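Local coordinates for protein carboxylic ester hydrolase (Aspergillus niger, PDB 7K4O) that hydrolyses ester bonds in tannins as a serine esterase of the tannase family and is seen here with 3,4,5-trihydroxybenzoic acid bound, at residues P20-E23 with I28-D31; Y179-G184 with A483-W488; T220-S225 with D419-T424; Q442-S447 with A516-P521. All coordinates share one frame; numbering follows the deposited sequence.

How the contacts relate
Contacts 2 and 3 are fully buried, while contact 1 is partly buried and lies far from the chain's centre. Contact 4 is buried among its neighbours but lies toward the outside, beside a glycosylated asparagine. Contacts 1 and 2 share the large mixed sheet, contact 1 at its outermost strand 28-47 and contact 2 on inner strand 179-185. Their centres are 28 Å apart. The chemistry follows the place. Contact 1 has two hydrogen bonds to a strand backbone, and contact 2 is apolar. In contact 3 the segments are joined mainly by polar bonds to the same ligand. In contact 4 a tyrosine and a tryptophan share an outside carboxylate.

Contact 1: residues P20-E23 with I28-D31; sequences PPSE and ITID
The Glu23 carboxylate lies beside Thr29, with OE2 3.4 Å from Thr29 OG1. Its other oxygen, OE1, accepts from the backbone N of Gly27. Thr29 OG1 has its own partner in Asp67 OD1. A carboxylate oxygen of Asp67 also lies close to Glu23 OE2, and this pairing of like charges could favour proton uptake by one of the two acids. The puckered ring of Pro20 offers CG to the end of the Ile30 side chain, 3.9 Å from CD1. The two side chains cross at about a right angle.

Two hydrogen bonds join the segments. Glu23 N donates to Ile28 O at 2.9 Å, almost in line with the carbonyl bond (C=O...N angle 175°). Ser22 OG accepts from Ile30 N at 2.8 Å. The serine hydroxyl is held beside its own backbone N (chi1 -64°), and from there it extends to the strand.

Strand 28-47 pairs with strand 50-66 through Thr29 and Asp31, which bond to Ser65 and Ala63. The backbone O of Ile28 and N of Ile30 therefore serve the other side of the strand. This is a loop lying along the edge of strand 28-47, outermost in the mixed sheet, where the Ser22 hydroxyl and Glu23 N-H satisfy two polar backbone groups on the strand edge turned away from strand 50-66.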
# COMPACT_ATOMS: atom_id res chain seq x y z
N PRO A 20 -9.85 7.59 -28.05
CA PRO A 20 -10.79 6.59 -28.53
C PRO A 20 -12.15 7.27 -28.66
O PRO A 20 -12.48 8.19 -27.90
CB PRO A 20 -10.76 5.52 -27.45
CG PRO A 20 -10.36 6.27 -26.21
CD PRO A 20 -9.43 7.38 -26.66
N PRO A 21 -12.99 6.76 -29.56
CA PRO A 21 -14.34 7.29 -29.68
C PRO A 21 -15.24 6.97 -28.48
O PRO A 21 -15.06 5.95 -27.83
CB PRO A 21 -14.89 6.57 -30.92
CG PRO A 21 -14.09 5.29 -31.04
CD PRO A 21 -12.74 5.58 -30.41
N SER A 22 -16.24 7.81 -28.26
CA SER A 22 -17.35 7.45 -27.34
C SER A 22 -17.94 6.07 -27.74
O SER A 22 -17.96 5.67 -28.94
CB SER A 22 -18.39 8.56 -27.28
OG SER A 22 -17.85 9.73 -26.73
N GLU A 23 -18.34 5.31 -26.74
CA GLU A 23 -18.87 3.93 -26.81
C GLU A 23 -17.82 2.92 -27.23
O GLU A 23 -18.18 1.74 -27.38
CB GLU A 23 -20.16 3.85 -27.64
CG GLU A 23 -21.14 4.91 -27.24
CD GLU A 23 -21.65 4.81 -25.79
OE1 GLU A 23 -21.62 3.67 -25.22
OE2 GLU A 23 -22.11 5.84 -25.26
N ILE A 28 -19.74 4.48 -21.93
CA ILE A 28 -18.79 5.60 -21.71
C ILE A 28 -18.88 6.61 -22.86
O ILE A 28 -18.64 6.24 -24.00
CB ILE A 28 -17.34 5.10 -21.57
CG1 ILE A 28 -17.16 4.13 -20.40
CG2 ILE A 28 -16.39 6.29 -21.44
CD1 ILE A 28 -17.49 4.75 -19.11
N THR A 29 -19.17 7.85 -22.53
CA THR A 29 -19.13 9.00 -23.47
C THR A 29 -17.93 9.86 -23.12
O THR A 29 -17.84 10.38 -21.99
CB THR A 29 -20.46 9.75 -23.46
OG1 THR A 29 -21.48 8.88 -23.94
CG2 THR A 29 -20.38 10.96 -24.38
N ILE A 30 -17.06 10.09 -24.11
CA ILE A 30 -15.86 10.92 -23.88
C ILE A 30 -16.13 12.34 -24.41
O ILE A 30 -16.65 12.43 -25.51
CB ILE A 30 -14.63 10.28 -24.54
CG1 ILE A 30 -14.31 8.98 -23.80
CG2 ILE A 30 -13.46 11.26 -24.49
CD1 ILE A 30 -13.29 8.14 -24.42
N ASP A 31 -15.84 13.35 -23.61
CA ASP A 31 -16.08 14.77 -23.99
C ASP A 31 -14.83 15.32 -24.70
O ASP A 31 -13.91 15.79 -24.02
CB ASP A 31 -16.41 15.62 -22.78
CG ASP A 31 -16.77 17.06 -23.14
OD1 ASP A 31 -16.76 17.38 -24.32
OD2 ASP A 31 -17.07 17.81 -22.22

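Contact 2: residues Y179-G184 with A483-W488; sequences YAYYQG and AVMIDW. With FWN (2-[2-(2-ethoxyethoxy)ethoxy]ethanol), chain S.
Strand 179-185 runs into the sequence that fits a nucleophile elbow, and helix 481-491 packs against it where Tyr181 meets Met485 and Ile486. The tyrosine ring reaches from the strand to the helix. Its CD1 lies 3.7 Å from Met485 CG, and CE1 is equally near. Farther along the ring, CZ is 4.0 Å from Ile486 CG1. Both helix atoms approach the ring obliquely. The Met485 chain leaves the helix with CG opposite the backbone N (chi1 -177°) and then bends at its next two torsions. It is thus the CG methylene that meets the ring, and not the sulfur.

This is the layered packing of the alpha/beta hydrolase clan, with a helix lying over the central sheet. Tyr181 touches Leu91 on the adjacent strand 89-93. Met485 reaches Lys410 and Ile412 on strand 410-416, so the helix spans several strands.

The tyrosine hydroxyl lies 3.7 Å from Ile486 CA. Its polar need is met by a hydrogen bond to Glu490 OE2, one turn farther along the same helix. This bond would also restrain the ring from swinging off the helix.

The two branches of Ile486 serve different neighbours. CG1 touches Tyr181, while CG2 packs against the bound ethylene glycol ether, 3.6 Å from its C6. Ala483 O lies 3.3 Å from O7 of the same molecule.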
# COMPACT_ATOMS: atom_id res chain seq x y z
N TYR A 179 3.81 -2.24 -23.57
CA TYR A 179 4.06 -2.79 -22.22
C TYR A 179 3.35 -1.91 -21.20
O TYR A 179 3.61 -0.70 -21.12
CB TYR A 179 5.54 -2.89 -21.92
CG TYR A 179 6.26 -3.95 -22.74
CD1 TYR A 179 6.11 -5.28 -22.40
CD2 TYR A 179 7.00 -3.62 -23.85
CE1 TYR A 179 6.79 -6.27 -23.10
CE2 TYR A 179 7.69 -4.62 -24.56
CZ TYR A 179 7.54 -5.93 -24.20
OH TYR A 179 8.18 -6.99 -24.82
N ALA A 180 2.46 -2.50 -20.42
CA ALA A 180 1.59 -1.73 -19.51
C ALA A 180 1.90 -2.15 -18.08
O ALA A 180 1.99 -3.36 -17.77
CB ALA A 180 0.13 -1.97 -19.88
N TYR A 181 2.01 -1.15 -17.22
CA TYR A 181 2.45 -1.31 -15.82
C TYR A 181 1.52 -0.55 -14.89
O TYR A 181 0.81 0.36 -15.30
CB TYR A 181 3.88 -0.80 -15.69
CG TYR A 181 4.88 -1.48 -16.59
CD1 TYR A 181 5.38 -2.71 -16.25
CD2 TYR A 181 5.30 -0.91 -17.79
CE1 TYR A 181 6.29 -3.38 -17.05
CE2 TYR A 181 6.22 -1.57 -18.59
CZ TYR A 181 6.74 -2.78 -18.20
OH TYR A 181 7.67 -3.41 -18.98
N TYR A 182 1.59 -0.92 -13.62
CA TYR A 182 0.99 -0.19 -12.50
C TYR A 182 2.07 0.02 -11.44
O TYR A 182 2.90 -0.85 -11.21
CB TYR A 182 -0.18 -0.96 -11.86
CG TYR A 182 -0.78 -0.21 -10.70
CD1 TYR A 182 -1.62 0.85 -10.95
CD2 TYR A 182 -0.43 -0.47 -9.38
CE1 TYR A 182 -2.16 1.61 -9.93
CE2 TYR A 182 -0.97 0.27 -8.34
CZ TYR A 182 -1.84 1.31 -8.62
OH TYR A 182 -2.37 2.11 -7.63
N GLN A 183 1.98 1.15 -10.77
CA GLN A 183 2.87 1.44 -9.60
C GLN A 183 2.08 2.20 -8.53
O GLN A 183 1.59 3.30 -8.81
CB GLN A 183 4.16 2.16 -10.00
CG GLN A 183 5.12 2.37 -8.84
CD GLN A 183 6.43 3.02 -9.29
OE1 GLN A 183 6.43 3.80 -10.23
NE2 GLN A 183 7.53 2.63 -8.62
N GLY A 184 1.98 1.62 -7.35
CA GLY A 184 1.28 2.31 -6.26
C GLY A 184 1.55 1.68 -4.92
O GLY A 184 2.08 0.56 -4.85
N ALA A 483 12.31 0.31 -13.01
CA ALA A 483 13.43 -0.23 -13.82
C ALA A 483 13.51 -1.75 -13.64
O ALA A 483 13.74 -2.46 -14.65
CB ALA A 483 14.76 0.44 -13.44
N VAL A 484 13.33 -2.27 -12.42
CA VAL A 484 13.43 -3.72 -12.17
C VAL A 484 12.31 -4.44 -12.91
O VAL A 484 12.53 -5.54 -13.49
CB VAL A 484 13.48 -4.01 -10.66
CG1 VAL A 484 13.29 -5.49 -10.34
CG2 VAL A 484 14.77 -3.47 -10.08
N MET A 485 11.08 -3.89 -12.82
CA MET A 485 9.90 -4.51 -13.48
C MET A 485 10.09 -4.49 -14.99
O MET A 485 9.81 -5.50 -15.63
CB MET A 485 8.61 -3.79 -13.04
CG MET A 485 7.40 -4.43 -13.63
SD MET A 485 7.14 -6.17 -13.29
CE MET A 485 6.32 -6.04 -11.69
N ILE A 486 10.52 -3.37 -15.55
CA ILE A 486 10.81 -3.32 -17.01
C ILE A 486 11.81 -4.41 -17.36
O ILE A 486 11.63 -5.10 -18.39
CB ILE A 486 11.29 -1.93 -17.41
CG1 ILE A 486 10.14 -0.92 -17.39
CG2 ILE A 486 11.95 -1.99 -18.78
CD1 ILE A 486 10.60 0.48 -17.37
N ASP A 487 12.89 -4.50 -16.60
CA ASP A 487 13.92 -5.52 -16.91
C ASP A 487 13.34 -6.94 -16.87
O ASP A 487 13.69 -7.80 -17.70
CB ASP A 487 15.05 -5.36 -15.92
CG ASP A 487 16.43 -5.42 -16.54
OD1 ASP A 487 16.54 -5.41 -17.79
OD2 ASP A 487 17.38 -5.50 -15.74
N TRP A 488 12.46 -7.21 -15.92
CA TRP A 488 11.81 -8.52 -15.78
C TRP A 488 10.90 -8.75 -16.99
O TRP A 488 11.04 -9.78 -17.70
CB TRP A 488 11.06 -8.58 -14.46
CG TRP A 488 10.61 -9.95 -14.08
CD1 TRP A 488 10.95 -11.15 -14.62
CD2 TRP A 488 9.77 -10.25 -12.94
NE1 TRP A 488 10.39 -12.17 -13.91
CE2 TRP A 488 9.67 -11.65 -12.87
CE3 TRP A 488 9.13 -9.47 -11.98
CZ2 TRP A 488 8.95 -12.29 -11.86
CZ3 TRP A 488 8.40 -10.10 -10.99
CH2 TRP A 488 8.31 -11.49 -10.94
O4 FWN S . 15.03 1.28 -19.22
C5 FWN S . 14.99 0.79 -17.92
C6 FWN S . 15.17 -0.68 -17.77
O7 FWN S . 15.94 -1.20 -16.78
C8 FWN S . 17.29 -1.35 -17.00
C9 FWN S . 18.17 -1.36 -15.81
O10 FWN S . 18.75 -0.16 -15.41
C11 FWN S . 20.02 -0.17 -14.86
C12 FWN S . 20.52 1.11 -14.32
O13 FWN S . 20.51 2.17 -15.21
C14 FWN S . 20.74 3.45 -14.71
C1 FWN S . 20.52 4.65 -15.57

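Contact 3: residues T220-S225 with D419-T424; sequences TQHLYS and DFSIPT. With GDE (3,4,5-trihydroxybenzoic acid), chain J.
Segment 419-424 presents Ser421 and Pro423 to His222 and Gln221. Asp419 shapes the loop from within. Its OD1 accepts from Ser421 N at 2.8 Å, nearly along the C-O axis, and from Ile422 N at 3.0 Å, from above the carboxylate plane. The first bond makes an Asx turn. OD2 accepts a different partner, His465 ND1.

Ser421 comes next. Its OG lies opposite its backbone N (chi1 -175°) and 2.6 Å from the ligand hydroxyl OAD, a hydrogen bond whose donor may be either oxygen. Its carbonyl oxygen lies 3.2 Å from His222 CE1, obliquely to the ring, and is hydrogen-bonded to Gln218 NE2.

Ile422 CG1 packs against the OAD-bearing edge of the ligand. Pro423 and Gln221 approach from opposite directions, with Pro423 CG 4.1 Å from Gln221 OE1. The glutamine NE2 lies 3.8 Å above the centre of the His222 ring and is hydrogen-bonded to Tyr325 OH and Gln218 O.

His222 faces the ligand with its ring edge. NE2 is hydrogen-bonded to OAD at 2.7 Å, near the ring plane, and either partner may donate. The longer bond from NE2 to OAE, 3.2 Å, would use the same single N-H. ND1 pairs with Asp333, which helps fix the ring's rotation.

Ser421 OG and His222 NE2 thus converge on OAD, and His222 also reaches the adjacent OAE. This pocket holds 3,4,5-trihydroxybenzoic acid, consistent with recognition of the galloyl group of tannins, next to a probable Ser186-His465-Asp419 triad, as expected of a serine esterase.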
# COMPACT_ATOMS: atom_id res chain seq x y z
N THR A 220 -10.77 -2.17 10.29
CA THR A 220 -11.29 -2.34 11.66
C THR A 220 -10.13 -2.50 12.66
O THR A 220 -10.26 -1.99 13.80
CB THR A 220 -12.24 -3.52 11.74
OG1 THR A 220 -13.27 -3.38 10.76
CG2 THR A 220 -12.87 -3.64 13.11
N GLN A 221 -9.04 -3.14 12.28
CA GLN A 221 -7.90 -3.37 13.22
C GLN A 221 -7.28 -2.05 13.64
O GLN A 221 -6.60 -2.05 14.71
CB GLN A 221 -6.90 -4.40 12.71
CG GLN A 221 -6.11 -3.98 11.49
CD GLN A 221 -4.93 -3.09 11.80
OE1 GLN A 221 -4.21 -3.33 12.79
NE2 GLN A 221 -4.77 -2.02 11.00
N HIS A 222 -7.52 -0.96 12.94
CA HIS A 222 -7.03 0.37 13.34
C HIS A 222 -7.64 0.79 14.71
O HIS A 222 -7.08 1.69 15.32
CB HIS A 222 -7.32 1.43 12.30
CG HIS A 222 -6.29 1.53 11.22
ND1 HIS A 222 -4.99 1.94 11.50
CD2 HIS A 222 -6.36 1.31 9.87
CE1 HIS A 222 -4.32 2.03 10.35
NE2 HIS A 222 -5.13 1.63 9.32
N LEU A 223 -8.74 0.15 15.11
CA LEU A 223 -9.42 0.46 16.41
C LEU A 223 -8.88 -0.49 17.47
O LEU A 223 -9.23 -0.28 18.62
CB LEU A 223 -10.94 0.32 16.27
CG LEU A 223 -11.63 1.33 15.39
CD1 LEU A 223 -13.16 1.08 15.33
CD2 LEU A 223 -11.38 2.75 15.82
N TYR A 224 -8.10 -1.52 17.12
CA TYR A 224 -7.70 -2.56 18.10
C TYR A 224 -6.92 -1.94 19.28
O TYR A 224 -7.28 -2.15 20.47
CB TYR A 224 -6.90 -3.67 17.46
CG TYR A 224 -6.46 -4.73 18.42
CD1 TYR A 224 -7.35 -5.30 19.32
CD2 TYR A 224 -5.14 -5.12 18.47
CE1 TYR A 224 -6.91 -6.24 20.24
CE2 TYR A 224 -4.70 -6.07 19.37
CZ TYR A 224 -5.58 -6.60 20.30
OH TYR A 224 -5.13 -7.57 21.19
N SER A 225 -5.86 -1.19 19.02
CA SER A 225 -5.06 -0.52 20.09
C SER A 225 -5.98 0.31 21.02
O SER A 225 -5.82 0.22 22.25
CB SER A 225 -4.00 0.33 19.51
OG SER A 225 -3.01 -0.48 18.89
N ASP A 419 6.12 -1.27 9.40
CA ASP A 419 4.91 -0.54 8.96
C ASP A 419 3.95 -0.48 10.17
O ASP A 419 3.59 -1.54 10.69
CB ASP A 419 4.28 -1.26 7.76
CG ASP A 419 3.24 -0.43 7.06
OD1 ASP A 419 2.54 0.39 7.73
OD2 ASP A 419 3.19 -0.53 5.81
N PHE A 420 3.55 0.70 10.51
CA PHE A 420 2.68 1.02 11.66
C PHE A 420 1.24 1.24 11.21
O PHE A 420 0.40 1.56 12.07
CB PHE A 420 3.16 2.30 12.35
CG PHE A 420 3.31 3.49 11.46
CD1 PHE A 420 2.23 4.27 11.12
CD2 PHE A 420 4.54 3.77 10.87
CE1 PHE A 420 2.37 5.37 10.29
CE2 PHE A 420 4.68 4.86 10.02
CZ PHE A 420 3.59 5.65 9.72
N SER A 421 0.99 1.14 9.90
CA SER A 421 -0.33 1.53 9.33
C SER A 421 -1.01 0.27 8.79
O SER A 421 -2.22 0.19 8.89
CB SER A 421 -0.19 2.63 8.33
OG SER A 421 -1.45 3.09 7.86
N ILE A 422 -0.24 -0.61 8.14
CA ILE A 422 -0.71 -1.91 7.61
C ILE A 422 0.23 -2.96 8.09
O ILE A 422 1.43 -2.90 7.78
CB ILE A 422 -0.81 -1.88 6.07
CG1 ILE A 422 -1.60 -0.65 5.62
CG2 ILE A 422 -1.36 -3.21 5.60
CD1 ILE A 422 -1.85 -0.54 4.14
N PRO A 423 -0.25 -3.98 8.83
CA PRO A 423 0.64 -5.01 9.32
C PRO A 423 1.43 -5.69 8.19
O PRO A 423 0.85 -6.15 7.24
CB PRO A 423 -0.28 -6.01 10.00
CG PRO A 423 -1.44 -5.18 10.40
CD PRO A 423 -1.66 -4.21 9.25
N THR A 424 2.75 -5.82 8.36
CA THR A 424 3.56 -6.53 7.36
C THR A 424 3.02 -7.92 7.07
O THR A 424 3.06 -8.37 5.90
CB THR A 424 5.04 -6.58 7.80
OG1 THR A 424 5.40 -5.29 8.31
CG2 THR A 424 5.92 -6.99 6.64
OAA GDE J . -3.26 4.75 1.74
OAB GDE J . -2.03 5.26 3.51
OAC GDE J . -7.24 2.26 3.85
OAD GDE J . -3.71 2.00 7.07
OAE GDE J . -6.20 1.36 6.31
CAF GDE J . -5.13 3.45 3.41
CAG GDE J . -3.32 3.31 5.05
CAH GDE J . -3.00 4.66 2.98
CAI GDE J . -5.93 2.63 4.23
CAJ GDE J . -4.15 2.52 5.89
CAK GDE J . -3.87 3.80 3.87
CAL GDE J . -5.40 2.18 5.47

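Contact 4: residues Q442-S447 with A516-P521; sequences QDYNSS and AWPLRP. With NAG (2-acetamido-2-deoxy-beta-D-glucopyranose), chain D.
Tyr444 and Trp517 both carry CG opposite the backbone N, with chi1 of -174° and -178°. These extended torsions send the tyrosine ring out from the first turn of its helix and bring the indole up to its hydroxyl. The two side chains cross at about a right angle. Tyr444 OH stands 3.6 Å from Trp517 NE1 and equally far from Pro518 CB. The hydroxyl and the indole nitrogen are not bonded to each other. Both are hydrogen-bonded to Glu432 OE2, so one carboxylate oxygen on helix 425-438 holds the pair together.

Pro518 fills the space alongside. Its CG sits at the edge of the tyrosine ring, near the ring plane and 4.1 Å from CE2. Its CB lies 3.8 Å above the Trp517 ring plane, offset toward the rim. The peptide bond before Pro518 is cis, which folds the proline back over its own tryptophan.

The start of the helix is well bonded. Asp443 is the N-cap, and its OD1 accepts from Ser446 N at 2.9 Å, nearly along the C-O axis. Gln442 NE2 donates to Ser446 OG at 2.7 Å. Between these residues, Asn445 ND2 is linked to C1 of the N-acetylglucosamine, 1.4 Å away.

Glu449 on this helix and Glu453 just after it belong to a zinc site. Across from the helix, the Leu519 N to Ala516 O bond (3.0 Å) and the cis proline define a type VI turn. The contact joins this Trp-cis-Pro turn to a capped, glycosylated helix start.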
# COMPACT_ATOMS: atom_id res chain seq x y z
N GLN A 442 0.60 -29.45 -4.38
CA GLN A 442 2.07 -29.43 -4.28
C GLN A 442 2.46 -29.12 -2.84
O GLN A 442 1.72 -28.40 -2.13
CB GLN A 442 2.59 -28.41 -5.28
CG GLN A 442 2.25 -28.80 -6.71
CD GLN A 442 2.56 -27.68 -7.68
OE1 GLN A 442 1.70 -27.26 -8.44
NE2 GLN A 442 3.80 -27.24 -7.72
N ASP A 443 3.64 -29.56 -2.45
CA ASP A 443 4.21 -29.24 -1.13
C ASP A 443 4.63 -27.77 -1.10
O ASP A 443 4.58 -27.04 -2.14
CB ASP A 443 5.33 -30.22 -0.76
CG ASP A 443 6.61 -30.16 -1.58
OD1 ASP A 443 6.86 -29.16 -2.29
OD2 ASP A 443 7.38 -31.15 -1.50
N TYR A 444 5.05 -27.34 0.06
CA TYR A 444 5.29 -25.90 0.28
C TYR A 444 6.36 -25.41 -0.69
O TYR A 444 6.19 -24.36 -1.38
CB TYR A 444 5.71 -25.60 1.70
CG TYR A 444 5.82 -24.13 1.98
CD1 TYR A 444 4.70 -23.37 2.25
CD2 TYR A 444 7.03 -23.48 1.90
CE1 TYR A 444 4.81 -22.03 2.53
CE2 TYR A 444 7.15 -22.13 2.15
CZ TYR A 444 6.02 -21.38 2.45
OH TYR A 444 6.13 -20.03 2.68
N ASN A 445 7.49 -26.11 -0.75
CA ASN A 445 8.61 -25.60 -1.58
C ASN A 445 8.24 -25.62 -3.06
O ASN A 445 8.66 -24.72 -3.77
CB ASN A 445 9.90 -26.39 -1.34
CG ASN A 445 10.69 -25.87 -0.16
OD1 ASN A 445 10.33 -24.91 0.53
ND2 ASN A 445 11.82 -26.53 0.13
N SER A 446 7.55 -26.62 -3.53
CA SER A 446 7.22 -26.74 -4.96
C SER A 446 6.21 -25.64 -5.35
O SER A 446 6.35 -25.02 -6.41
CB SER A 446 6.68 -28.13 -5.23
OG SER A 446 6.01 -28.21 -6.45
N SER A 447 5.18 -25.47 -4.56
CA SER A 447 4.16 -24.42 -4.82
C SER A 447 4.80 -23.04 -4.68
O SER A 447 4.41 -22.14 -5.45
CB SER A 447 2.94 -24.60 -3.92
OG SER A 447 3.32 -24.52 -2.56
N ALA A 516 13.63 -12.41 -1.34
CA ALA A 516 12.28 -12.79 -1.79
C ALA A 516 11.73 -13.82 -0.82
O ALA A 516 12.37 -14.86 -0.58
CB ALA A 516 12.31 -13.38 -3.18
N TRP A 517 10.55 -13.53 -0.30
CA TRP A 517 9.76 -14.49 0.50
C TRP A 517 9.74 -15.81 -0.22
O TRP A 517 9.57 -15.87 -1.44
CB TRP A 517 8.32 -13.94 0.69
CG TRP A 517 7.46 -14.82 1.53
CD1 TRP A 517 6.57 -15.75 1.12
CD2 TRP A 517 7.54 -14.95 2.97
NE1 TRP A 517 6.06 -16.43 2.20
CE2 TRP A 517 6.66 -15.97 3.34
CE3 TRP A 517 8.32 -14.33 3.95
CZ2 TRP A 517 6.51 -16.39 4.66
CZ3 TRP A 517 8.15 -14.71 5.28
CH2 TRP A 517 7.28 -15.75 5.60
N PRO A 518 9.85 -16.98 0.45
CA PRO A 518 9.93 -17.12 1.91
C PRO A 518 11.33 -17.16 2.53
O PRO A 518 11.45 -17.48 3.72
CB PRO A 518 9.29 -18.50 2.10
CG PRO A 518 9.74 -19.28 0.89
CD PRO A 518 9.74 -18.26 -0.22
N LEU A 519 12.34 -16.75 1.77
CA LEU A 519 13.70 -16.60 2.32
C LEU A 519 13.72 -15.35 3.19
O LEU A 519 12.94 -14.39 2.98
CB LEU A 519 14.71 -16.51 1.16
CG LEU A 519 14.72 -17.72 0.21
CD1 LEU A 519 15.66 -17.45 -0.95
CD2 LEU A 519 15.13 -18.99 0.95
N ARG A 520 14.62 -15.34 4.18
CA ARG A 520 14.84 -14.17 5.05
C ARG A 520 16.31 -13.75 5.00
O ARG A 520 17.17 -14.62 4.75
CB ARG A 520 14.53 -14.47 6.53
CG ARG A 520 13.20 -15.12 6.85
CD ARG A 520 12.00 -14.41 6.29
NE ARG A 520 11.87 -13.03 6.68
CZ ARG A 520 11.67 -12.02 5.81
NH1 ARG A 520 11.62 -12.25 4.49
NH2 ARG A 520 11.52 -10.81 6.26
N PRO A 521 16.64 -12.48 5.28
CA PRO A 521 18.03 -12.01 5.22
C PRO A 521 18.82 -12.45 6.45
O PRO A 521 18.32 -12.42 7.55
CB PRO A 521 17.92 -10.50 5.17
CG PRO A 521 16.60 -10.20 5.85
CD PRO A 521 15.72 -11.35 5.44
C1 NAG D . 12.77 -26.07 1.08
C2 NAG D . 13.47 -27.15 1.85
C3 NAG D . 14.59 -26.51 2.66
C4 NAG D . 15.54 -25.85 1.72
C5 NAG D . 14.77 -24.78 0.91
C6 NAG D . 15.65 -24.07 -0.08
C7 NAG D . 12.20 -29.06 2.57
C8 NAG D . 11.14 -29.65 3.43
N2 NAG D . 12.49 -27.78 2.69
O3 NAG D . 15.23 -27.50 3.45
O4 NAG D . 16.41 -25.11 2.53
O5 NAG D . 13.69 -25.39 0.24
O6 NAG D . 15.03 -22.86 -0.54
O7 NAG D . 12.80 -29.74 1.79